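PDB 3CX3: lipoprotein from Streptococcus pneumoniae, which binds zinc and probably serves as the extracellular solute-binding component of an ABC transporter that takes up the metal. Local coordinates for residues A[63-66]-A[67-71]; A[214-217]-A[218-221]; A[240-243]-A[244-248]. All coordinates share one frame; numbering follows the deposited sequence.

Contact 1: A[63-66]-A[67-71]; sequences VYHS and HTLES
H67 sets its backbone N against the rim of the Y64 ring, 3.7 Å from CE2 and near the ring plane, while S66 OG lies over one face of the H67 imidazole, whose ND1 is hydrogen-bonded to E89. Next comes T68, whose OG1 shares a hydrogen bond of 2.8 Å with S66 OG, a hydroxyl pair that spans the bend. L69 N then returns to S66 O at 3.0 Å, coming from above the carbonyl plane, which closes a type I turn over H67 and T68, and L69 CD1 rests 3.9 Å from H65 CD2. The E70 carboxylate receives two successive backbone N-H groups: H65 N on OE2 at 2.6 Å and S66 N on OE1 at 2.9 Å, both on the syn side and somewhat out of its plane. The chain, bent at chi2 (102°), doubles back past the Y64 ring, with the carboxylate nearly perpendicular to it, and S16 OG gives OE2 a further bond. H65 reaches P119 and E131 with its two ring nitrogens. This is a loop tied by a buried carboxylate at the carboxyl end of parallel strand 61-64, near the zinc site, the L69 side chain about 6 Å from the metal.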
loop_
_atom_site.group_PDB
_atom_site.type_symbol
_atom_site.label_atom_id
_atom_site.label_comp_id
_atom_site.label_asym_id
_atom_site.label_seq_id
_atom_site.Cartn_x
_atom_site.Cartn_y
_atom_site.Cartn_z
ATOM N N VAL A 63 -2.007 13.448 6.233
ATOM C CA VAL A 63 -1.036 12.703 5.437
ATOM C C VAL A 63 -1.702 11.680 4.539
ATOM O O VAL A 63 -2.390 10.775 5.035
ATOM C CB VAL A 63 0.011 11.983 6.333
ATOM C CG1 VAL A 63 0.997 11.219 5.497
ATOM C CG2 VAL A 63 0.750 12.978 7.199
ATOM N N TYR A 64 -1.504 11.835 3.223
ATOM C CA TYR A 64 -1.955 10.835 2.268
ATOM C C TYR A 64 -0.781 10.240 1.478
ATOM O O TYR A 64 0.369 10.655 1.668
ATOM C CB TYR A 64 -3.123 11.360 1.381
ATOM C CG TYR A 64 -2.724 12.381 0.361
ATOM C CD1 TYR A 64 -2.491 13.696 0.719
ATOM C CD2 TYR A 64 -2.562 12.022 -0.972
ATOM C CE1 TYR A 64 -2.113 14.629 -0.233
ATOM C CE2 TYR A 64 -2.181 12.948 -1.926
ATOM C CZ TYR A 64 -1.952 14.248 -1.543
ATOM O OH TYR A 64 -1.574 15.174 -2.495
ATOM N N HIS A 65 -1.054 9.240 0.633
ATOM C CA HIS A 65 0.001 8.553 -0.128
ATOM C C HIS A 65 0.443 9.377 -1.327
ATOM O O HIS A 65 1.610 9.757 -1.398
ATOM C CB HIS A 65 -0.442 7.136 -0.528
ATOM C CG HIS A 65 0.495 6.412 -1.458
ATOM N ND1 HIS A 65 1.762 6.004 -1.088
ATOM C CD2 HIS A 65 0.318 5.961 -2.726
ATOM C CE1 HIS A 65 2.343 5.378 -2.104
ATOM N NE2 HIS A 65 1.479 5.320 -3.103
ATOM N N SER A 66 -0.489 9.670 -2.244
ATOM C CA SER A 66 -0.136 10.171 -3.584
ATOM C C SER A 66 -1.300 10.780 -4.335
ATOM O O SER A 66 -2.438 10.350 -4.180
ATOM C CB SER A 66 0.411 9.018 -4.425
ATOM O OG SER A 66 0.602 9.395 -5.766
ATOM N N HIS A 67 -1.014 11.749 -5.202
ATOM C CA HIS A 67 -2.061 12.415 -5.961
ATOM C C HIS A 67 -2.737 11.441 -6.926
ATOM O O HIS A 67 -3.900 11.616 -7.270
ATOM C CB HIS A 67 -1.517 13.663 -6.689
ATOM C CG HIS A 67 -0.368 13.385 -7.613
ATOM N ND1 HIS A 67 0.949 13.507 -7.223
ATOM C CD2 HIS A 67 -0.341 13.009 -8.917
ATOM C CE1 HIS A 67 1.739 13.193 -8.238
ATOM N NE2 HIS A 67 0.982 12.885 -9.276
ATOM N N THR A 68 -1.988 10.414 -7.336
ATOM C CA THR A 68 -2.450 9.325 -8.200
ATOM C C THR A 68 -3.324 8.235 -7.508
ATOM O O THR A 68 -3.775 7.271 -8.176
ATOM C CB THR A 68 -1.238 8.622 -8.834
ATOM O OG1 THR A 68 -0.537 7.880 -7.835
ATOM C CG2 THR A 68 -0.295 9.624 -9.410
ATOM N N LEU A 69 -3.555 8.374 -6.196
ATOM C CA LEU A 69 -4.366 7.417 -5.449
ATOM C C LEU A 69 -5.543 8.151 -4.779
ATOM O O LEU A 69 -6.690 8.110 -5.247
ATOM C CB LEU A 69 -3.512 6.712 -4.385
ATOM C CG LEU A 69 -3.646 5.202 -4.082
ATOM C CD1 LEU A 69 -3.437 4.915 -2.557
ATOM C CD2 LEU A 69 -4.950 4.551 -4.640
ATOM N N GLU A 70 -5.238 8.826 -3.677
ATOM C CA GLU A 70 -6.186 9.715 -3.051
ATOM C C GLU A 70 -6.297 10.992 -3.903
ATOM O O GLU A 70 -5.584 11.977 -3.672
ATOM C CB GLU A 70 -5.764 10.005 -1.618
ATOM C CG GLU A 70 -5.416 8.746 -0.804
ATOM C CD GLU A 70 -3.918 8.525 -0.675
ATOM O OE1 GLU A 70 -3.195 8.668 -1.719
ATOM O OE2 GLU A 70 -3.467 8.236 0.475
ATOM N N SER A 71 -7.182 10.919 -4.907
ATOM C CA SER A 71 -7.472 12.007 -5.866
ATOM C C SER A 71 -8.119 13.254 -5.256
ATOM O O SER A 71 -7.831 14.363 -5.706
ATOM C CB SER A 71 -8.374 11.504 -6.992
ATOM O OG SER A 71 -7.653 10.704 -7.902
#

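Contact 2: A[214-217]-A[218-221]; sequences QLTE and IQEF
E217 O is gripped twice by the following turn. F221 N, four residues on, meets it nearly head-on at 2.9 Å with an N-H...O angle of 155°; E220 N, three residues on, reaches the same oxygen from above the carbonyl plane, also at 2.9 Å. The other bond of E220 N, to T216 O at 3.3 Å, is weak, so the helix tightens locally from alpha toward 3-10 spacing. Just before it the bonds have alpha spacing: Q219 N bonds to L215 O at 2.9 Å, and I218 N points to Q214 O, although the position of that oxygen is less certain.

The side chains lie nearer to these carbonyls than to each other. Q219 lays CG 3.2 Å from L215 O before its extended chain runs on past the T216 hydroxyl, with OE1 4.0 Å from T216 OG1. E220, bent at chi2 (131°), curls back near T216 O. F221 puts CB 3.5 Å from E217 O; with CG anti to its backbone N (chi1 -176°) the ring swings away from this turn, toward L199 and Y225. L215 and I218 both face helix 239-245, whereas T216, E217 and E220 lie at the surface.

Such a division into a packed and a solvent-facing side marks an amphipathic alpha helix, here the connection in a beta-alpha-beta crossover between the parallel strands 198-200 and 230-232.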
loop_
_atom_site.group_PDB
_atom_site.type_symbol
_atom_site.label_atom_id
_atom_site.label_comp_id
_atom_site.label_asym_id
_atom_site.label_seq_id
_atom_site.Cartn_x
_atom_site.Cartn_y
_atom_site.Cartn_z
ATOM N N GLN A 214 -10.945 -10.882 -21.184
ATOM C CA GLN A 214 -9.757 -10.801 -20.332
ATOM C C GLN A 214 -9.721 -12.016 -19.426
ATOM O O GLN A 214 -8.688 -12.653 -19.278
ATOM C CB GLN A 214 -9.736 -9.505 -19.518
ATOM C CG GLN A 214 -9.723 -8.270 -20.392
ATOM C CD GLN A 214 -9.436 -6.997 -19.627
ATOM O OE1 GLN A 214 -8.307 -6.774 -19.183
ATOM N NE2 GLN A 214 -10.451 -6.134 -19.495
ATOM N N LEU A 215 -10.868 -12.347 -18.851
ATOM C CA LEU A 215 -11.030 -13.558 -18.075
ATOM C C LEU A 215 -10.587 -14.837 -18.779
ATOM O O LEU A 215 -10.020 -15.725 -18.151
ATOM C CB LEU A 215 -12.488 -13.688 -17.687
ATOM C CG LEU A 215 -12.710 -13.322 -16.238
ATOM C CD1 LEU A 215 -14.078 -12.677 -16.082
ATOM C CD2 LEU A 215 -12.577 -14.594 -15.434
ATOM N N THR A 216 -10.867 -14.934 -20.074
ATOM C CA THR A 216 -10.476 -16.093 -20.864
ATOM C C THR A 216 -8.951 -16.150 -21.028
ATOM O O THR A 216 -8.349 -17.209 -20.865
ATOM C CB THR A 216 -11.284 -16.155 -22.213
ATOM O OG1 THR A 216 -12.270 -17.186 -22.126
ATOM C CG2 THR A 216 -10.396 -16.432 -23.428
ATOM N N GLU A 217 -8.342 -15.003 -21.325
ATOM C CA GLU A 217 -6.889 -14.875 -21.396
ATOM C C GLU A 217 -6.225 -15.238 -20.075
ATOM O O GLU A 217 -5.333 -16.092 -20.041
ATOM C CB GLU A 217 -6.497 -13.450 -21.727
ATOM C CG GLU A 217 -6.989 -12.932 -23.053
ATOM C CD GLU A 217 -6.789 -11.432 -23.168
ATOM O OE1 GLU A 217 -6.843 -10.737 -22.121
ATOM O OE2 GLU A 217 -6.574 -10.954 -24.303
ATOM N N ILE A 218 -6.647 -14.590 -18.984
ATOM C CA ILE A 218 -6.037 -14.873 -17.690
ATOM C C ILE A 218 -6.230 -16.358 -17.396
ATOM O O ILE A 218 -5.335 -16.987 -16.849
ATOM C CB ILE A 218 -6.480 -13.923 -16.481
ATOM C CG1 ILE A 218 -7.379 -14.639 -15.467
ATOM C CG2 ILE A 218 -7.024 -12.541 -16.930
ATOM C CD1 ILE A 218 -6.587 -15.304 -14.335
ATOM N N GLN A 219 -7.377 -16.909 -17.792
ATOM C CA GLN A 219 -7.663 -18.339 -17.621
ATOM C C GLN A 219 -6.560 -19.232 -18.163
ATOM O O GLN A 219 -6.235 -20.250 -17.558
ATOM C CB GLN A 219 -8.966 -18.721 -18.315
ATOM C CG GLN A 219 -10.172 -18.830 -17.410
ATOM C CD GLN A 219 -11.389 -19.373 -18.147
ATOM O OE1 GLN A 219 -12.353 -18.640 -18.393
ATOM N NE2 GLN A 219 -11.344 -20.661 -18.519
ATOM N N GLU A 220 -5.996 -18.846 -19.307
ATOM C CA GLU A 220 -5.020 -19.662 -20.030
ATOM C C GLU A 220 -3.611 -19.320 -19.628
ATOM O O GLU A 220 -2.698 -20.130 -19.785
ATOM C CB GLU A 220 -5.211 -19.508 -21.538
ATOM C CG GLU A 220 -6.180 -20.556 -22.089
ATOM C CD GLU A 220 -7.268 -19.971 -22.967
ATOM O OE1 GLU A 220 -6.934 -19.147 -23.854
ATOM O OE2 GLU A 220 -8.455 -20.350 -22.767
ATOM N N PHE A 221 -3.459 -18.104 -19.110
ATOM C CA PHE A 221 -2.251 -17.645 -18.460
ATOM C C PHE A 221 -1.910 -18.524 -17.262
ATOM O O PHE A 221 -0.746 -18.845 -17.016
ATOM C CB PHE A 221 -2.458 -16.201 -18.000
ATOM C CG PHE A 221 -1.245 -15.587 -17.395
ATOM C CD1 PHE A 221 -0.403 -14.793 -18.168
ATOM C CD2 PHE A 221 -0.930 -15.816 -16.062
ATOM C CE1 PHE A 221 0.738 -14.214 -17.622
ATOM C CE2 PHE A 221 0.198 -15.258 -15.503
ATOM C CZ PHE A 221 1.045 -14.448 -16.289
#

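Contact 3: A[240-243]-A[244-248]; sequences VAET and LVKST
K246 runs back alongside E242, and its stem touches the backbone before its tip touches a side chain. CB lies 3.5 Å from T243 CA and close to E242 O; CG comes nearer that oxygen, 3.2 Å from E242 O, and CD stays beside it. The chain is extended as far as CE, then folds at chi4 (65°) to bring NZ 3.6 Å from E242 CG. So the ammonium rests on the methylene part of the glutamate: E242 OE1 is 5.6 Å from K246 NZ, not in contact, and E242 OE2 makes its salt bridge with K239 instead. The two side chains lie side by side and point the same way.

E242 O is also the polar hub of the turn. K246 N bonds to it at 3.0 Å, almost straight and in the carbonyl plane, with alpha spacing. L244 N approaches the same atom from above that plane, at 2.7 Å, and closes an inverse gamma turn centred on T243. V245 N adds a weak bond. T243 keeps its hydroxyl on the helix, bonded to K239 O, while S247 OG makes a weak bond of 3.3 Å to L244 O. The backbone thus departs from regular helical winding at T243.

L244 fills the inner side, packing on I230 of strand 230-232 and toward helix 213-224. V245 touches I230 and also L252, which places helix 239-245 over strands 230-232 and 252-254 as the crossover of their beta-alpha-beta unit.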
loop_
_atom_site.group_PDB
_atom_site.type_symbol
_atom_site.label_atom_id
_atom_site.label_comp_id
_atom_site.label_asym_id
_atom_site.label_seq_id
_atom_site.Cartn_x
_atom_site.Cartn_y
_atom_site.Cartn_z
ATOM N N VAL A 240 -15.135 -12.891 -8.670
ATOM C CA VAL A 240 -14.521 -13.049 -9.984
ATOM C C VAL A 240 -13.184 -13.830 -9.926
ATOM O O VAL A 240 -12.760 -14.420 -10.922
ATOM C CB VAL A 240 -14.515 -11.686 -10.772
ATOM C CG1 VAL A 240 -14.620 -10.523 -9.816
ATOM C CG2 VAL A 240 -13.324 -11.544 -11.718
ATOM N N ALA A 241 -12.578 -13.872 -8.737
ATOM C CA ALA A 241 -11.466 -14.779 -8.438
ATOM C C ALA A 241 -11.969 -16.170 -8.059
ATOM O O ALA A 241 -11.705 -17.118 -8.776
ATOM C CB ALA A 241 -10.574 -14.216 -7.348
ATOM N N GLU A 242 -12.693 -16.299 -6.943
ATOM C CA GLU A 242 -13.333 -17.569 -6.581
ATOM C C GLU A 242 -13.681 -18.360 -7.834
ATOM O O GLU A 242 -13.300 -19.523 -7.985
ATOM C CB GLU A 242 -14.629 -17.328 -5.797
ATOM C CG GLU A 242 -14.568 -17.556 -4.287
ATOM C CD GLU A 242 -14.327 -16.278 -3.507
ATOM O OE1 GLU A 242 -13.199 -16.112 -3.001
ATOM O OE2 GLU A 242 -15.250 -15.439 -3.400
ATOM N N THR A 243 -14.395 -17.702 -8.741
ATOM C CA THR A 243 -14.911 -18.328 -9.950
ATOM C C THR A 243 -13.811 -18.454 -11.026
ATOM O O THR A 243 -14.005 -18.112 -12.196
ATOM C CB THR A 243 -16.182 -17.580 -10.456
ATOM O OG1 THR A 243 -15.838 -16.247 -10.836
ATOM C CG2 THR A 243 -17.268 -17.507 -9.357
ATOM N N LEU A 244 -12.659 -18.966 -10.598
ATOM C CA LEU A 244 -11.451 -19.068 -11.420
ATOM C C LEU A 244 -10.699 -20.309 -10.978
ATOM O O LEU A 244 -9.964 -20.923 -11.750
ATOM C CB LEU A 244 -10.570 -17.838 -11.223
ATOM C CG LEU A 244 -9.710 -17.361 -12.385
ATOM C CD1 LEU A 244 -10.559 -16.533 -13.303
ATOM C CD2 LEU A 244 -8.565 -16.543 -11.846
ATOM N N VAL A 245 -10.863 -20.639 -9.703
ATOM C CA VAL A 245 -10.720 -22.003 -9.253
ATOM C C VAL A 245 -11.953 -22.644 -9.862
ATOM O O VAL A 245 -11.864 -23.623 -10.606
ATOM C CB VAL A 245 -10.840 -22.119 -7.717
ATOM C CG1 VAL A 245 -10.183 -23.403 -7.212
ATOM C CG2 VAL A 245 -10.249 -20.906 -7.027
ATOM N N LYS A 246 -13.102 -22.030 -9.567
ATOM C CA LYS A 246 -14.421 -22.478 -10.021
ATOM C C LYS A 246 -14.597 -22.337 -11.544
ATOM O O LYS A 246 -15.686 -22.004 -12.043
ATOM C CB LYS A 246 -15.525 -21.738 -9.244
ATOM C CG LYS A 246 -15.390 -21.873 -7.720
ATOM C CD LYS A 246 -16.488 -21.130 -6.952
ATOM C CE LYS A 246 -16.469 -21.492 -5.454
ATOM N NZ LYS A 246 -15.227 -21.045 -4.729
ATOM N N SER A 247 -13.498 -22.580 -12.257
ATOM C CA SER A 247 -13.471 -22.745 -13.705
ATOM C C SER A 247 -12.357 -23.752 -13.990
ATOM O O SER A 247 -12.324 -24.819 -13.364
ATOM C CB SER A 247 -13.245 -21.407 -14.430
ATOM O OG SER A 247 -11.871 -21.045 -14.473
ATOM N N THR A 248 -11.445 -23.423 -14.907
ATOM C CA THR A 248 -10.289 -24.280 -15.175
ATOM C C THR A 248 -9.246 -24.084 -14.063
ATOM O O THR A 248 -9.087 -22.978 -13.530
ATOM C CB THR A 248 -9.696 -24.060 -16.621
ATOM O OG1 THR A 248 -9.024 -25.251 -17.073
ATOM C CG2 THR A 248 -8.728 -22.863 -16.675
#

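Overall arrangement
Contacts 2 and 3 form one packed unit: L244 CD2 lies 3.4 Å from I218 CD1 and L244 CD1 lies 3.5 Å from L215 CD2, which joins two helices that flank the sheet 198-200, 180-182, 230-232, 252-254. Their centres are about 11 Å apart. Contact 1 belongs to the other four-stranded parallel sheet, with its centre about 31 Å from that of contact 2 and 32 Å from that of contact 3. It alone of the three lies close to the zinc, which H44, H120, H184 and E259 bind; I43 and P119, both neighbours of contact 1, directly precede the ligands H44 and H120.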